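Local coordinates for protein catechol 1,2-dioxygenase (Acinetobacter sp., PDB 1DMH) that uses a ferric iron in each subunit of a homodimer to cleave catechol with dioxygen, giving cis,cis-muconate in the beta-ketoadipate pathway, at residues Y200-E205 / Q210-L215. Residues are numbered along the deposited sequence; the frame is centred on the assembly and turned at random.
Sequences YGCPPE and QLLNQL. With MCT (4-methylcatechol), chain D; LIO ([1-pentadecanoyl-2-decanoyl-glycerol-3-yl]phosphonyl choline), chain E.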
ATOM      1  N   TYR A 200       2.627  -1.198  24.089  1.00 25.29           N
ATOM      2  CA  TYR A 200       2.176  -1.933  22.911  1.00 25.50           C
ATOM      3  C   TYR A 200       3.413  -2.224  22.026  1.00 25.25           C
ATOM      4  O   TYR A 200       4.358  -1.420  21.979  1.00 24.90           O
ATOM      5  CB  TYR A 200       1.157  -1.041  22.172  1.00 26.87           C
ATOM      6  CG  TYR A 200       0.770  -1.484  20.780  1.00 28.13           C
ATOM      7  CD1 TYR A 200       1.608  -1.230  19.688  1.00 28.84           C
ATOM      8  CD2 TYR A 200      -0.404  -2.190  20.554  1.00 29.48           C
ATOM      9  CE1 TYR A 200       1.287  -1.675  18.405  1.00 29.39           C
ATOM     10  CE2 TYR A 200      -0.743  -2.643  19.269  1.00 30.11           C
ATOM     11  CZ  TYR A 200       0.113  -2.382  18.207  1.00 29.92           C
ATOM     12  OH  TYR A 200      -0.190  -2.870  16.962  1.00 31.17           O
ATOM     13  N   GLY A 201       3.416  -3.365  21.336  1.00 23.56           N
ATOM     14  CA  GLY A 201       4.520  -3.683  20.443  1.00 21.88           C
ATOM     15  C   GLY A 201       3.910  -4.081  19.116  1.00 21.14           C
ATOM     16  O   GLY A 201       2.865  -4.715  19.139  1.00 21.10           O
ATOM     17  N   CYS A 202       4.508  -3.711  17.979  1.00 19.83           N
ATOM     18  CA  CYS A 202       3.956  -4.090  16.672  1.00 19.63           C
ATOM     19  C   CYS A 202       4.044  -5.597  16.478  1.00 18.99           C
ATOM     20  O   CYS A 202       4.952  -6.223  17.007  1.00 18.44           O
ATOM     21  CB  CYS A 202       4.747  -3.465  15.503  1.00 19.43           C
ATOM     22  SG  CYS A 202       4.641  -1.692  15.283  1.00 19.14           S
ATOM     23  N   PRO A 203       3.104  -6.192  15.722  1.00 18.82           N
ATOM     24  CA  PRO A 203       3.138  -7.637  15.470  1.00 19.49           C
ATOM     25  C   PRO A 203       4.544  -7.922  14.950  1.00 20.47           C
ATOM     26  O   PRO A 203       4.944  -7.418  13.904  1.00 19.77           O
ATOM     27  CB  PRO A 203       2.078  -7.811  14.395  1.00 18.56           C
ATOM     28  CG  PRO A 203       1.061  -6.807  14.826  1.00 18.77           C
ATOM     29  CD  PRO A 203       1.944  -5.592  15.042  1.00 18.62           C
ATOM     30  N   PRO A 204       5.319  -8.729  15.683  1.00 22.30           N
ATOM     31  CA  PRO A 204       6.688  -9.042  15.275  1.00 22.62           C
ATOM     32  C   PRO A 204       6.921  -9.537  13.865  1.00 23.85           C
ATOM     33  O   PRO A 204       7.916  -9.169  13.232  1.00 24.32           O
ATOM     34  CB  PRO A 204       7.147 -10.020  16.362  1.00 23.74           C
ATOM     35  CG  PRO A 204       5.824 -10.608  16.891  1.00 23.08           C
ATOM     36  CD  PRO A 204       5.004  -9.373  16.974  1.00 22.80           C
ATOM     37  N   GLU A 205       6.019 -10.353  13.348  1.00 24.28           N
ATOM     38  CA  GLU A 205       6.209 -10.846  11.999  1.00 25.61           C
ATOM     39  C   GLU A 205       5.415 -10.055  10.973  1.00 23.67           C
ATOM     40  O   GLU A 205       5.401 -10.419   9.798  1.00 23.73           O
ATOM     41  CB  GLU A 205       5.803 -12.298  11.932  1.00 30.22           C
ATOM     42  CG  GLU A 205       6.569 -13.147  12.907  1.00 38.09           C
ATOM     43  CD  GLU A 205       6.039 -14.569  12.931  1.00 43.09           C
ATOM     44  OE1 GLU A 205       4.809 -14.727  13.157  1.00 45.59           O
ATOM     45  OE2 GLU A 205       6.845 -15.521  12.725  1.00 46.35           O
ATOM     46  N   GLN A 210       8.667  -5.582  10.065  1.00 16.24           N
ATOM     47  CA  GLN A 210       9.648  -5.971   9.061  1.00 18.32           C
ATOM     48  C   GLN A 210      10.340  -4.740   8.469  1.00 17.45           C
ATOM     49  O   GLN A 210      11.561  -4.731   8.328  1.00 17.32           O
ATOM     50  CB  GLN A 210       8.991  -6.759   7.932  1.00 21.86           C
ATOM     51  CG  GLN A 210       8.350  -8.048   8.412  1.00 29.65           C
ATOM     52  CD  GLN A 210       9.362  -9.018   9.017  1.00 34.41           C
ATOM     53  OE1 GLN A 210       8.990  -9.959   9.747  1.00 38.07           O
ATOM     54  NE2 GLN A 210      10.652  -8.809   8.702  1.00 36.90           N
ATOM     55  N   LEU A 211       9.579  -3.705   8.121  1.00 15.40           N
ATOM     56  CA  LEU A 211      10.196  -2.513   7.567  1.00 15.17           C
ATOM     57  C   LEU A 211      11.058  -1.817   8.643  1.00 14.54           C
ATOM     58  O   LEU A 211      12.209  -1.436   8.375  1.00 14.81           O
ATOM     59  CB  LEU A 211       9.140  -1.533   7.056  1.00 15.09           C
ATOM     60  CG  LEU A 211       9.557  -0.722   5.824  1.00 18.38           C
ATOM     61  CD1 LEU A 211       8.578   0.414   5.615  1.00 17.58           C
ATOM     62  CD2 LEU A 211      10.947  -0.196   5.959  1.00 17.13           C
ATOM     63  N   LEU A 212      10.516  -1.646   9.851  1.00 13.64           N
ATOM     64  CA  LEU A 212      11.260  -0.982  10.926  1.00 13.58           C
ATOM     65  C   LEU A 212      12.587  -1.688  11.172  1.00 14.17           C
ATOM     66  O   LEU A 212      13.588  -1.040  11.472  1.00 13.79           O
ATOM     67  CB  LEU A 212      10.430  -0.929  12.219  1.00 13.64           C
ATOM     68  CG  LEU A 212       9.223   0.026  12.219  1.00 14.20           C
ATOM     69  CD1 LEU A 212       8.310  -0.224  13.426  1.00 14.64           C
ATOM     70  CD2 LEU A 212       9.745   1.477  12.215  1.00 15.05           C
ATOM     71  N   ASN A 213      12.604  -3.012  11.025  1.00 15.18           N
ATOM     72  CA  ASN A 213      13.838  -3.758  11.215  1.00 16.31           C
ATOM     73  C   ASN A 213      14.885  -3.296  10.227  1.00 16.81           C
ATOM     74  O   ASN A 213      16.054  -3.135  10.598  1.00 17.22           O
ATOM     75  CB  ASN A 213      13.639  -5.261  11.021  1.00 17.91           C
ATOM     76  CG  ASN A 213      12.939  -5.926  12.194  1.00 19.33           C
ATOM     77  OD1 ASN A 213      12.875  -5.366  13.300  1.00 20.03           O
ATOM     78  ND2 ASN A 213      12.441  -7.155  11.969  1.00 19.29           N
ATOM     79  N   GLN A 214      14.472  -3.077   8.977  1.00 16.26           N
ATOM     80  CA  GLN A 214      15.382  -2.633   7.924  1.00 16.27           C
ATOM     81  C   GLN A 214      15.961  -1.239   8.188  1.00 15.76           C
ATOM     82  O   GLN A 214      16.969  -0.882   7.599  1.00 14.99           O
ATOM     83  CB  GLN A 214      14.678  -2.616   6.576  1.00 18.60           C
ATOM     84  CG  GLN A 214      14.139  -3.952   6.105  1.00 22.96           C
ATOM     85  CD  GLN A 214      15.223  -4.968   5.851  1.00 26.77           C
ATOM     86  OE1 GLN A 214      16.196  -4.692   5.148  1.00 29.00           O
ATOM     87  NE2 GLN A 214      15.057  -6.161   6.409  1.00 28.87           N
ATOM     88  N   LEU A 215      15.304  -0.458   9.052  1.00 14.81           N
ATOM     89  CA  LEU A 215      15.746   0.898   9.434  1.00 14.44           C
ATOM     90  C   LEU A 215      16.501   0.875  10.779  1.00 13.42           C
ATOM     91  O   LEU A 215      16.886   1.916  11.300  1.00 13.49           O
ATOM     92  CB  LEU A 215      14.527   1.817   9.583  1.00 13.59           C
ATOM     93  CG  LEU A 215      13.581   1.837   8.369  1.00 14.70           C
ATOM     94  CD1 LEU A 215      12.403   2.788   8.645  1.00 13.35           C
ATOM     95  CD2 LEU A 215      14.362   2.278   7.116  1.00 15.61           C
TER
HETATM   96  C1  MCT D 401      -0.148   2.938  17.524  0.65 22.02           C
HETATM   97  C2  MCT D 401      -0.863   3.855  18.313  0.65 22.11           C
HETATM   98  C3  MCT D 401      -1.438   3.394  19.516  0.65 21.43           C
HETATM   99  O3  MCT D 401      -2.137   4.277  20.299  0.65 22.31           O
HETATM  100  C4  MCT D 401      -1.315   2.078  19.928  0.65 21.18           C
HETATM  101  O4  MCT D 401      -1.891   1.685  21.111  0.65 22.48           O
HETATM  102  C5  MCT D 401      -0.623   1.166  19.176  0.65 21.74           C
HETATM  103  C6  MCT D 401      -0.007   1.626  17.904  0.65 22.01           C
HETATM  104  C   MCT D 401       0.486   3.416  16.204  0.65 22.40           C
HETATM  105  C1  LIO E1999      14.707  -6.702   1.584  0.50 36.03           C
HETATM  106  C2  LIO E1999      13.894  -5.609   1.828  0.50 33.18           C
HETATM  107  C3  LIO E1999      14.110  -4.686   0.819  0.50 31.38           C
HETATM  108  C4  LIO E1999      16.684 -10.411   0.742  0.50 44.45           C
HETATM  109  C5  LIO E1999      17.316 -11.559   1.573  0.50 45.01           C
HETATM  110  C6  LIO E1999      17.145 -13.214  -0.248  0.50 45.50           C
HETATM  111  C7  LIO E1999      18.623 -13.608   1.604  0.50 45.72           C
HETATM  112  C8  LIO E1999      19.177 -11.925  -0.009  0.50 45.32           C
HETATM  113  C11 LIO E1999      15.013  -3.741  -1.235  0.50 26.60           C
HETATM  114  C12 LIO E1999      14.000  -2.616  -0.909  0.50 24.75           C
HETATM  115  C13 LIO E1999      13.922  -1.585  -2.023  0.50 21.54           C
HETATM  116  C14 LIO E1999      12.619  -0.811  -1.888  0.50 18.96           C
HETATM  117  C15 LIO E1999      12.432   0.076  -3.123  0.50 17.11           C
HETATM  118  C16 LIO E1999      11.005   0.601  -3.161  0.50 15.62           C
HETATM  119  C17 LIO E1999      10.796   1.491  -4.386  0.50 15.13           C
HETATM  120  C18 LIO E1999       9.753   2.563  -4.071  0.50 15.58           C
HETATM  121  C19 LIO E1999       8.392   1.903  -3.869  0.50 14.75           C
HETATM  122  C20 LIO E1999       7.522   2.172  -5.074  0.50 14.73           C
HETATM  123  C21 LIO E1999       6.065   1.987  -4.678  0.50 14.37           C
HETATM  124  C22 LIO E1999       5.208   2.160  -5.929  0.50 14.79           C
HETATM  125  C23 LIO E1999       3.767   1.787  -5.623  0.50 13.99           C
HETATM  126  C24 LIO E1999       2.933   1.963  -6.885  0.50 13.58           C
HETATM  127  C25 LIO E1999       1.984   0.780  -7.028  0.50 12.77           C
HETATM  128  C31 LIO E1999      11.361  -5.011   2.416  0.50 30.81           C
HETATM  129  C32 LIO E1999      11.527  -3.477   2.465  0.50 29.23           C
HETATM  130  C33 LIO E1999      10.523  -2.820   1.498  0.50 26.74           C
HETATM  131  C34 LIO E1999      10.463  -1.315   1.770  0.50 25.05           C
HETATM  132  C35 LIO E1999       9.634  -0.614   0.696  0.50 23.43           C
HETATM  133  C36 LIO E1999       8.393  -0.009   1.340  0.50 22.75           C
HETATM  134  C37 LIO E1999       7.988   1.276   0.615  0.50 22.50           C
HETATM  135  C38 LIO E1999       6.734   1.852   1.287  0.50 22.44           C
HETATM  136  C39 LIO E1999       7.014   3.275   1.776  0.50 22.63           C
HETATM  137  C40 LIO E1999       5.693   3.975   2.112  0.50 22.45           C
HETATM  138  N   LIO E1999      18.057 -12.565   0.726  0.50 45.51           N
HETATM  139  O2  LIO E1999      12.466  -5.960   2.115  0.50 32.34           O
HETATM  140  O3  LIO E1999      15.053  -4.869  -0.280  0.50 28.35           O
HETATM  141  O11 LIO E1999      15.749  -3.710  -2.230  0.50 28.18           O
HETATM  142  O31 LIO E1999      10.234  -5.489   2.641  0.50 31.64           O
HETATM  143  O1P LIO E1999      17.513  -7.445   1.103  0.50 42.87           O
HETATM  144  O2P LIO E1999      17.444  -8.696   3.223  0.50 42.46           O
HETATM  145  O3P LIO E1999      15.567  -7.211   2.637  0.50 40.42           O
HETATM  146  O4P LIO E1999      15.921  -9.339   1.382  0.50 43.53           O
HETATM  147  P   LIO E1999      16.610  -8.168   2.078  0.50 43.13           P
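Gln210, in the helix 207-214, folds back over the turn that leads into this helix from the short, weakly bonded strand 200-201, paired with 220-230 in the intradiol dioxygenase fold. Its side chain leaves the helix with CG anti to the carbonyl carbon and is bent at chi2 (-62°), which brings the amide end alongside the backbone of Glu205. There OE1 lies 3.6 Å from Glu205 O and 3.7 Å from Pro204 O; oxygen faces oxygen in both pairs, so these are loose contacts and not hydrogen bonds. Gln210 OE1 also meets Glu205 CA at 3.7 Å, so it is the main chain of the turn that Gln210 covers.

Deeper in, Cys202 and Leu212 point toward each other and meet lightly, SG to CD1 at 4.4 Å. Both also pack on Phe253, a residue of the 4-methylcatechol pocket, and Cys202 touches Leu73 of helix 71-77, another residue of that pocket. The backbone of Cys202 is hydrogen-bonded to Gly219.

The two segments thus lie between two ligand sites. In 210-215, Gln214 belongs to a phospholipid pocket, its OE1 loosely approaching lipid O3P without a hydrogen bond. In 200-205, Tyr200 is an iron-binding residue of the enzyme, but in this complex the protein ligands on the iron are Tyr164, His224 and His226. Its chi1 of 168° carries the ring against the substrate, 4-methylcatechol C5 sitting 3.2 Å above the ring centre, while Tyr200 OH points away from the catechol oxygens, 6.4 Å from the nearer, O4.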